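Local coordinates for sugar ABC transporter, sugar-binding protein (Streptococcus pneumoniae, PDB 2HEU) that probably captures sugars outside the cell and hands them to an ABC importer, as the extracellular solute-binding protein of a sugar uptake system, at residues Glu36-Phe41 with Val50-Val55; Gly108-Tyr113 with Asn121-Ala126; Asp216-Met221 with Met377-Thr382. All coordinates share one frame; numbering follows the deposited sequence. Where two conformers were deposited one is given.

Contact 1 of 3, residues Glu36-Phe41 with Val50-Val55; sequences EITRDF and VKVVNV
Helix 36-41 and strand 50-53 run almost antiparallel, their axes 171° apart in direction and 9.7 Å apart at closest approach, and the backbones come nearest where Thr-38 faces Val-50, with CA atoms 6.9 Å apart. Alternation along the strand turns Val-50 and Val-52 toward the helix and Lys-51 away from it. Thr-38 meets both valines with its two branches. The methyl Thr-38 CG2, anti to the backbone N, lies 3.6 Å from Val-50 CB, while the hydroxyl oxygen Thr-38 OG1 sits 3.7 Å from Val-52 CG2. That hydroxyl is hydrogen-bonded to Leu-34 O one turn earlier in the helix, so a threonine can present a largely apolar surface here without leaving its oxygen unpaired. One turn on, Phe-41 swings its ring out toward the strand (chi1 174°), and the ring atom Phe-41 CE2 approaches Val-50 CG2 at 3.8 Å, the two side chains crossing at about a right angle. Phe-311 and Tyr-314 of helix 305-315 meet the same ring edge-to-face. Short beta-branched side chains suit the strand, since they favour extended backbone and meet the helix with compact methyls. Strands 19-24 and 48-53 joined through helix 31-44 form the beta-alpha-beta unit at one border of the mixed sheet, an arrangement characteristic of the lobes of periplasmic binding proteins.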
loop_
_atom_site.group_PDB
_atom_site.type_symbol
_atom_site.label_atom_id
_atom_site.label_comp_id
_atom_site.label_asym_id
_atom_site.label_seq_id
_atom_site.Cartn_x
_atom_site.Cartn_y
_atom_site.Cartn_z
ATOM N N GLU A 36 1.069 -12.956 -20.429
ATOM C CA GLU A 36 -0.118 -13.530 -20.984
ATOM C C GLU A 36 -1.104 -12.504 -21.504
ATOM O O GLU A 36 -1.506 -12.580 -22.647
ATOM C CB GLU A 36 -0.833 -14.427 -19.940
ATOM C CG GLU A 36 -0.090 -15.758 -19.713
ATOM C CD GLU A 36 -0.639 -16.561 -18.513
ATOM O OE1 GLU A 36 -1.518 -16.078 -17.762
ATOM O OE2 GLU A 36 -0.139 -17.676 -18.306
ATOM N N ILE A 37 -1.464 -11.524 -20.660
ATOM C CA ILE A 37 -2.317 -10.409 -21.048
ATOM C C ILE A 37 -1.648 -9.685 -22.240
ATOM O O ILE A 37 -2.386 -9.239 -23.151
ATOM C CB ILE A 37 -2.517 -9.487 -19.832
ATOM C CG1 ILE A 37 -3.394 -10.174 -18.813
ATOM C CG2 ILE A 37 -3.083 -8.096 -20.302
ATOM C CD1 ILE A 37 -3.449 -9.409 -17.446
ATOM N N THR A 38 -0.342 -9.518 -22.210
ATOM C CA THR A 38 0.305 -8.888 -23.328
ATOM C C THR A 38 0.165 -9.676 -24.589
ATOM O O THR A 38 -0.080 -9.074 -25.658
ATOM C CB THR A 38 1.818 -8.630 -22.935
ATOM O OG1 THR A 38 1.870 -7.656 -21.845
ATOM C CG2 THR A 38 2.610 -8.058 -24.110
ATOM N N ARG A 39 0.252 -10.988 -24.564
ATOM C CA ARG A 39 -0.075 -11.776 -25.771
ATOM C C ARG A 39 -1.508 -11.647 -26.180
ATOM O O ARG A 39 -1.763 -11.613 -27.393
ATOM C CB ARG A 39 0.351 -13.210 -25.548
ATOM C CG ARG A 39 1.845 -13.427 -25.620
ATOM C CD ARG A 39 2.354 -14.842 -25.664
ATOM N NE ARG A 39 2.102 -15.486 -24.416
ATOM C CZ ARG A 39 2.977 -15.458 -23.386
ATOM N NH1 ARG A 39 4.192 -14.890 -23.453
ATOM N NH2 ARG A 39 2.668 -16.074 -22.306
ATOM N N ASP A 40 -2.443 -11.535 -25.258
ATOM C CA ASP A 40 -3.798 -11.248 -25.641
ATOM C C ASP A 40 -3.906 -9.908 -26.401
ATOM O O ASP A 40 -4.605 -9.799 -27.438
ATOM C CB ASP A 40 -4.726 -11.187 -24.423
ATOM C CG ASP A 40 -4.836 -12.505 -23.644
ATOM O OD1 ASP A 40 -4.543 -13.587 -24.196
ATOM O OD2 ASP A 40 -5.267 -12.426 -22.474
ATOM N N PHE A 41 -3.203 -8.889 -25.917
ATOM C CA PHE A 41 -3.183 -7.555 -26.564
ATOM C C PHE A 41 -2.634 -7.677 -27.958
ATOM O O PHE A 41 -3.122 -7.085 -28.930
ATOM C CB PHE A 41 -2.369 -6.621 -25.690
ATOM C CG PHE A 41 -2.158 -5.280 -26.326
ATOM C CD1 PHE A 41 -3.084 -4.317 -26.328
ATOM C CD2 PHE A 41 -0.917 -5.004 -26.905
ATOM C CE1 PHE A 41 -2.891 -3.095 -26.895
ATOM C CE2 PHE A 41 -0.680 -3.733 -27.419
ATOM C CZ PHE A 41 -1.641 -2.777 -27.455
ATOM N N VAL A 50 4.897 -5.786 -27.641
ATOM C CA VAL A 50 5.239 -5.162 -26.373
ATOM C C VAL A 50 6.379 -5.976 -25.747
ATOM O O VAL A 50 6.180 -7.163 -25.486
ATOM C CB VAL A 50 4.004 -5.090 -25.494
ATOM C CG1 VAL A 50 4.389 -4.491 -24.126
ATOM C CG2 VAL A 50 2.839 -4.302 -26.187
ATOM N N LYS A 51 7.496 -5.308 -25.449
ATOM C CA LYS A 51 8.680 -5.829 -24.760
ATOM C C LYS A 51 8.417 -5.677 -23.252
ATOM O O LYS A 51 8.473 -4.542 -22.790
ATOM C CB LYS A 51 9.901 -4.936 -25.091
ATOM C CG LYS A 51 11.303 -5.395 -24.615
ATOM C CD LYS A 51 12.465 -4.399 -24.984
ATOM C CE LYS A 51 13.826 -4.787 -24.263
ATOM N NZ LYS A 51 14.960 -3.824 -24.481
ATOM N N VAL A 52 8.133 -6.754 -22.498
ATOM C CA VAL A 52 7.886 -6.648 -21.084
ATOM C C VAL A 52 9.227 -6.774 -20.412
ATOM O O VAL A 52 9.934 -7.831 -20.571
ATOM C CB VAL A 52 6.957 -7.752 -20.616
ATOM C CG1 VAL A 52 6.774 -7.727 -19.080
ATOM C CG2 VAL A 52 5.574 -7.564 -21.306
ATOM N N VAL A 53 9.655 -5.745 -19.716
ATOM C CA VAL A 53 10.939 -5.700 -19.126
ATOM C C VAL A 53 10.865 -5.854 -17.602
ATOM O O VAL A 53 10.041 -5.224 -16.939
ATOM C CB VAL A 53 11.669 -4.367 -19.478
ATOM C CG1 VAL A 53 12.927 -4.152 -18.672
ATOM C CG2 VAL A 53 11.891 -4.324 -20.970
ATOM N N ASN A 54 11.724 -6.725 -17.093
ATOM C CA ASN A 54 11.860 -6.971 -15.638
ATOM C C ASN A 54 13.383 -6.971 -15.393
ATOM O O ASN A 54 14.118 -7.870 -15.973
ATOM C CB ASN A 54 11.334 -8.339 -15.253
ATOM C CG ASN A 54 9.858 -8.474 -15.391
ATOM O OD1 ASN A 54 9.335 -9.136 -16.352
ATOM N ND2 ASN A 54 9.118 -7.881 -14.487
ATOM N N VAL A 55 13.899 -6.006 -14.659
ATOM C CA VAL A 55 15.242 -5.973 -14.251
ATOM C C VAL A 55 15.316 -5.878 -12.747
ATOM O O VAL A 55 14.529 -5.274 -12.102
ATOM C CB VAL A 55 16.019 -4.856 -14.897
ATOM C CG1 VAL A 55 16.182 -5.113 -16.401
ATOM C CG2 VAL A 55 15.477 -3.433 -14.574
#

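Contact 2 of 3, residues Gly108-Tyr113 with Asn121-Ala126; sequences GYAEKY and NVPFTA
Pro-123 packs against Tyr-109, Ala-110 and Tyr-113, and each of its three ring methylenes has a different neighbour. Pro-123 CB lies 4.0 Å from Tyr-109 CE2, at the edge of that ring and near its plane. CG comes equally close to Tyr-113 CE2, with the two side chains sliding past each other in opposite directions, and CD rests against the methyl CB of Ala-110, whose small side chain suits this close approach of the 3-10 segment 110-112. Farther along, Ala-126 CB reaches Tyr-109 OH at 3.8 Å. A compact apolar ring suits this place, since it offers carbon on several sides and has no amide hydrogen to satisfy.

Strand 122-123, which carries the proline, is an outermost strand of the five-stranded mixed sheet and pairs antiparallel with strand 295-298; the loop 108-113 thus packs beside the sheet's border. Such a sheet flanked by helices is the core of a lobe in periplasmic binding proteins.

The two tyrosines are linked through their hydroxyls. A chi1 of -167° puts CG of Tyr-109 opposite its backbone N, and Tyr-109 OH accepts a 2.7 Å hydrogen bond from Tyr-113 OH. Gly-292 N is a further partner of Tyr-113 OH, so this buried hydroxyl is held twice. Tyr-109 CE2 also lies in the plane of the Tyr-113 ring, at its edge. Phe-354 packs edge-to-face with Tyr-109. Near Asn-121 a water molecule bridges the backbones, donating to Ala-110 O and to Asn-121 O at 2.8 Å each, while the Asn-121 amide ND2 is bound to Ser-297 OG.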
loop_
_atom_site.group_PDB
_atom_site.type_symbol
_atom_site.label_atom_id
_atom_site.label_comp_id
_atom_site.label_asym_id
_atom_site.label_seq_id
_atom_site.Cartn_x
_atom_site.Cartn_y
_atom_site.Cartn_z
ATOM N N GLY A 108 -12.457 9.817 -8.205
ATOM C CA GLY A 108 -11.583 10.534 -7.258
ATOM C C GLY A 108 -10.246 9.870 -6.988
ATOM O O GLY A 108 -9.370 10.517 -6.409
ATOM N N TYR A 109 -10.025 8.632 -7.439
ATOM C CA TYR A 109 -8.846 7.962 -6.983
ATOM C C TYR A 109 -7.570 8.356 -7.724
ATOM O O TYR A 109 -6.550 8.609 -7.103
ATOM C CB TYR A 109 -9.034 6.445 -6.977
ATOM C CG TYR A 109 -7.915 5.765 -6.204
ATOM C CD1 TYR A 109 -7.850 5.956 -4.822
ATOM C CD2 TYR A 109 -6.844 5.088 -6.762
ATOM C CE1 TYR A 109 -6.844 5.509 -4.057
ATOM C CE2 TYR A 109 -5.781 4.543 -5.992
ATOM C CZ TYR A 109 -5.819 4.770 -4.630
ATOM O OH TYR A 109 -4.723 4.343 -3.906
ATOM N N ALA A 110 -7.597 8.390 -9.056
ATOM C CA ALA A 110 -6.431 8.799 -9.824
ATOM C C ALA A 110 -5.980 10.188 -9.385
ATOM O O ALA A 110 -4.802 10.499 -9.400
ATOM C CB ALA A 110 -6.664 8.713 -11.295
ATOM N N GLU A 111 -6.947 11.063 -9.070
ATOM C CA GLU A 111 -6.739 12.430 -8.730
ATOM C C GLU A 111 -5.926 12.593 -7.426
ATOM O O GLU A 111 -5.297 13.656 -7.200
ATOM C CB GLU A 111 -8.061 13.157 -8.591
ATOM C CG GLU A 111 -8.884 13.276 -9.840
ATOM C CD GLU A 111 -9.778 12.140 -10.234
ATOM O OE1 GLU A 111 -9.708 11.028 -9.682
ATOM O OE2 GLU A 111 -10.672 12.388 -11.108
ATOM N N LYS A 112 -5.881 11.563 -6.593
ATOM C CA LYS A 112 -5.082 11.598 -5.378
ATOM C C LYS A 112 -3.624 11.654 -5.604
ATOM O O LYS A 112 -2.849 11.870 -4.656
ATOM C CB LYS A 112 -5.447 10.456 -4.472
ATOM C CG LYS A 112 -6.877 10.622 -4.009
ATOM C CD LYS A 112 -7.291 9.684 -2.980
ATOM C CE LYS A 112 -8.802 9.914 -2.654
ATOM N NZ LYS A 112 -9.309 9.049 -1.677
ATOM N N TYR A 113 -3.200 11.416 -6.868
ATOM C CA TYR A 113 -1.810 11.469 -7.276
ATOM C C TYR A 113 -1.583 12.555 -8.307
ATOM O O TYR A 113 -0.509 12.601 -8.920
ATOM C CB TYR A 113 -1.329 10.105 -7.764
ATOM C CG TYR A 113 -1.641 9.006 -6.837
ATOM C CD1 TYR A 113 -0.815 8.682 -5.786
ATOM C CD2 TYR A 113 -2.770 8.247 -7.001
ATOM C CE1 TYR A 113 -1.119 7.546 -4.970
ATOM C CE2 TYR A 113 -3.102 7.145 -6.209
ATOM C CZ TYR A 113 -2.236 6.805 -5.183
ATOM O OH TYR A 113 -2.388 5.709 -4.393
ATOM N N ASN A 121 -0.864 9.085 -14.113
ATOM C CA ASN A 121 -0.668 7.682 -13.805
ATOM C C ASN A 121 -2.020 7.044 -13.671
ATOM O O ASN A 121 -2.939 7.669 -13.063
ATOM C CB ASN A 121 0.167 7.545 -12.529
ATOM C CG ASN A 121 0.446 6.168 -12.081
ATOM O OD1 ASN A 121 -0.364 5.535 -11.438
ATOM N ND2 ASN A 121 1.670 5.680 -12.423
ATOM N N VAL A 122 -2.200 5.850 -14.175
ATOM C CA VAL A 122 -3.413 5.031 -13.987
ATOM C C VAL A 122 -3.157 4.015 -12.880
ATOM O O VAL A 122 -2.351 3.069 -13.090
ATOM C CB VAL A 122 -3.806 4.251 -15.279
ATOM C CG1 VAL A 122 -5.042 3.497 -15.064
ATOM C CG2 VAL A 122 -3.936 5.274 -16.453
ATOM N N PRO A 123 -3.738 4.218 -11.700
ATOM C CA PRO A 123 -3.562 3.179 -10.658
ATOM C C PRO A 123 -4.613 2.104 -10.919
ATOM O O PRO A 123 -5.802 2.352 -10.748
ATOM C CB PRO A 123 -3.704 3.959 -9.312
ATOM C CG PRO A 123 -3.957 5.447 -9.735
ATOM C CD PRO A 123 -4.434 5.396 -11.142
ATOM N N PHE A 124 -4.184 0.960 -11.419
ATOM C CA PHE A 124 -5.072 -0.197 -11.626
ATOM C C PHE A 124 -5.341 -0.883 -10.328
ATOM O O PHE A 124 -6.473 -1.342 -10.115
ATOM C CB PHE A 124 -4.417 -1.204 -12.602
ATOM C CG PHE A 124 -4.170 -0.660 -13.960
ATOM C CD1 PHE A 124 -5.145 -0.702 -14.901
ATOM C CD2 PHE A 124 -2.953 -0.053 -14.325
ATOM C CE1 PHE A 124 -4.942 -0.222 -16.181
ATOM C CE2 PHE A 124 -2.748 0.442 -15.567
ATOM C CZ PHE A 124 -3.739 0.359 -16.496
ATOM N N THR A 125 -4.317 -1.149 -9.495
ATOM C CA THR A 125 -4.494 -1.786 -8.231
ATOM C C THR A 125 -3.783 -0.991 -7.172
ATOM O O THR A 125 -2.953 -0.109 -7.454
ATOM C CB THR A 125 -3.948 -3.187 -8.194
ATOM O OG1 THR A 125 -2.523 -3.152 -8.313
ATOM C CG2 THR A 125 -4.582 -4.109 -9.281
ATOM N N ALA A 126 -4.122 -1.261 -5.903
ATOM C CA ALA A 126 -3.446 -0.630 -4.779
ATOM C C ALA A 126 -3.282 -1.611 -3.687
ATOM O O ALA A 126 -4.001 -2.599 -3.611
ATOM C CB ALA A 126 -4.269 0.559 -4.245
HETATM O O HOH W 1 -2.666 9.376 -10.861
#

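Contact 3 of 3, residues Asp216-Met221 with Met377-Thr382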
loop_
_atom_site.group_PDB
_atom_site.type_symbol
_atom_site.label_atom_id
_atom_site.label_comp_id
_atom_site.label_asym_id
_atom_site.label_seq_id
_atom_site.Cartn_x
_atom_site.Cartn_y
_atom_site.Cartn_z
ATOM N N ASP A 216 -3.388 10.416 21.878
ATOM C CA ASP A 216 -4.189 9.403 21.169
ATOM C C ASP A 216 -3.293 8.460 20.362
ATOM O O ASP A 216 -3.535 7.260 20.330
ATOM C CB ASP A 216 -5.224 10.052 20.281
ATOM C CG ASP A 216 -6.474 10.597 21.055
ATOM O OD1 ASP A 216 -6.678 10.190 22.197
ATOM O OD2 ASP A 216 -7.238 11.352 20.454
ATOM N N ASP A 217 -2.288 9.013 19.680
ATOM C CA ASP A 217 -1.346 8.131 18.964
ATOM C C ASP A 217 -0.699 7.138 19.940
ATOM O O ASP A 217 -0.566 5.964 19.612
ATOM C CB ASP A 217 -0.271 8.989 18.302
ATOM C CG ASP A 217 0.807 8.147 17.673
ATOM O OD1 ASP A 217 0.393 7.532 16.598
ATOM O OD2 ASP A 217 1.920 8.035 18.150
ATOM N N ILE A 218 -0.272 7.598 21.119
ATOM C CA ILE A 218 0.324 6.742 22.100
ATOM C C ILE A 218 -0.653 5.706 22.581
ATOM O O ILE A 218 -0.299 4.550 22.772
ATOM C CB ILE A 218 0.908 7.622 23.218
ATOM C CG1 ILE A 218 2.153 8.355 22.694
ATOM C CG2 ILE A 218 1.206 6.778 24.462
ATOM C CD1 ILE A 218 2.634 9.495 23.566
ATOM N N LYS A 219 -1.925 6.083 22.788
ATOM C CA LYS A 219 -2.954 5.131 23.163
ATOM C C LYS A 219 -3.036 4.000 22.132
ATOM O O LYS A 219 -3.055 2.803 22.484
ATOM C CB LYS A 219 -4.296 5.824 23.294
ATOM C CG LYS A 219 -5.474 4.942 23.573
ATOM C CD LYS A 219 -6.769 5.720 23.585
ATOM C CE LYS A 219 -8.038 4.926 23.707
ATOM N NZ LYS A 219 -8.166 4.247 24.983
ATOM N N VAL A 220 -3.078 4.336 20.867
ATOM C CA VAL A 220 -3.185 3.305 19.807
ATOM C C VAL A 220 -1.906 2.446 19.781
ATOM O O VAL A 220 -1.957 1.208 19.697
ATOM C CB VAL A 220 -3.528 3.919 18.477
ATOM C CG1 VAL A 220 -3.597 2.829 17.395
ATOM C CG2 VAL A 220 -4.851 4.662 18.537
ATOM N N MET A 221 -0.727 3.078 19.851
ATOM C CA MET A 221 0.520 2.325 19.912
ATOM C C MET A 221 0.573 1.427 21.127
ATOM O O MET A 221 1.138 0.304 21.054
ATOM C CB MET A 221 1.728 3.264 19.894
ATOM C CG MET A 221 2.005 3.923 18.567
ATOM S SD MET A 221 2.203 2.802 17.172
ATOM C CE MET A 221 3.432 1.653 17.822
ATOM N N MET A 377 8.763 1.190 15.908
ATOM C CA MET A 377 9.108 -0.097 16.521
ATOM C C MET A 377 9.877 0.153 17.817
ATOM O O MET A 377 9.726 -0.616 18.782
ATOM C CB MET A 377 9.907 -0.939 15.549
ATOM C CG MET A 377 10.127 -2.383 16.038
ATOM S SD MET A 377 8.617 -3.315 16.325
ATOM C CE MET A 377 8.154 -3.712 14.650
ATOM N N ASN A 378 10.715 1.181 17.865
ATOM C CA ASN A 378 11.478 1.437 19.113
ATOM C C ASN A 378 10.544 1.789 20.226
ATOM O O ASN A 378 10.842 1.470 21.384
ATOM C CB ASN A 378 12.492 2.566 18.900
ATOM C CG ASN A 378 13.709 2.144 18.149
ATOM O OD1 ASN A 378 13.835 0.987 17.765
ATOM N ND2 ASN A 378 14.600 3.058 17.789
ATOM N N TYR A 379 9.411 2.422 19.962
ATOM C CA TYR A 379 8.420 2.645 21.005
ATOM C C TYR A 379 7.814 1.336 21.476
ATOM O O TYR A 379 7.636 1.106 22.676
ATOM C CB TYR A 379 7.322 3.639 20.551
ATOM C CG TYR A 379 6.329 3.880 21.661
ATOM C CD1 TYR A 379 6.690 4.666 22.749
ATOM C CD2 TYR A 379 5.106 3.290 21.677
ATOM C CE1 TYR A 379 5.857 4.818 23.839
ATOM C CE2 TYR A 379 4.219 3.434 22.736
ATOM C CZ TYR A 379 4.625 4.203 23.849
ATOM O OH TYR A 379 3.834 4.341 24.939
ATOM N N VAL A 380 7.458 0.447 20.557
ATOM C CA VAL A 380 6.945 -0.878 20.982
ATOM C C VAL A 380 7.994 -1.558 21.877
ATOM O O VAL A 380 7.622 -2.146 22.892
ATOM C CB VAL A 380 6.520 -1.702 19.797
ATOM C CG1 VAL A 380 5.990 -3.083 20.271
ATOM C CG2 VAL A 380 5.464 -0.989 18.973
ATOM N N LEU A 381 9.260 -1.486 21.483
ATOM C CA LEU A 381 10.347 -2.114 22.233
ATOM C C LEU A 381 10.447 -1.465 23.653
ATOM O O LEU A 381 10.564 -2.140 24.671
ATOM C CB LEU A 381 11.636 -1.989 21.433
ATOM C CG LEU A 381 11.725 -2.994 20.211
ATOM C CD1 LEU A 381 12.776 -2.557 19.180
ATOM C CD2 LEU A 381 12.038 -4.449 20.647
ATOM N N THR A 382 10.435 -0.179 23.751
ATOM C CA THR A 382 10.888 0.559 24.985
ATOM C C THR A 382 9.806 1.225 25.795
ATOM O O THR A 382 10.001 1.452 26.975
ATOM C CB THR A 382 11.896 1.641 24.649
ATOM O OG1 THR A 382 11.248 2.743 23.963
ATOM C CG2 THR A 382 13.109 1.151 23.882
#
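Ile-218 and Met-221, one turn apart on helix 212-222, rest against Tyr-379 and Val-380 of helix 370-382. The pairing is a helix-helix packing in the alpha-helical part of a periplasmic binding protein fold: the short segments cross at -66°, with axes 11.4 Å apart, a separation bridged by side chains.

Along the first helix, Asp-217 lies against Ala-184 and Phe-185 of helix 178-189. Ile-218 then turns its branch methyl CG2, which stands anti to the backbone N, to the far end of the tyrosine, with Ile-218 CG2 3.6 Å from Tyr-379 OH. The isoleucine and the tyrosine cross there at about a right angle, and a beta-branched residue suits the spot because it places a methyl close to its own helix. Lys-219 points away from the contact and forms salt bridges with Glu-153 and Asp-150. Val-220 comes next and packs on Ala-184.

Met-221 closes the segment, at the point where the backbones come nearest, its CA 7.3 Å from that of Val-380. Met-221 CB packs against the tyrosine ring, 3.8 Å from Tyr-379 CE2. Beyond CB the chain bends at both chi2 (-55°) and chi3 (-51°), and this folded course carries CE to the valine. The flexible, unbranched thioether follows this bent path readily.

Tyr-379 spans the distance between the helices with its ring, and its hydroxyl is hydrogen-bonded to Asp-222 OD1 just past the first segment, giving a polar end to an otherwise apolar side chain in a buried place. Lys-385 and Met-388 of helix 385-396 also touch both Tyr-379 and Ile-218. The tightest approach between the two segments is methyl to methyl, Met-221 CE to Val-380 CG2 at 3.5 Å.

Contacts 1 and 2 reach opposite borders of the same mixed sheet, through strands 48-53 and 122-123, and their centres are 22 Å apart. Contact 3 joins two helices on the other side of the chain's centre, its centre 44 Å from that of contact 1. Contact 2 is buried and lies closest to the middle of the chain; contact 3 is also buried but farther out, and contact 1, where the valines are partly exposed, is nearer the surface. Apolar packing carries all three. Contact 2 adds a water bridging two backbone carbonyls and a phenol pair within 108-113, whereas contacts 1 and 3 join regular elements through side chains alone.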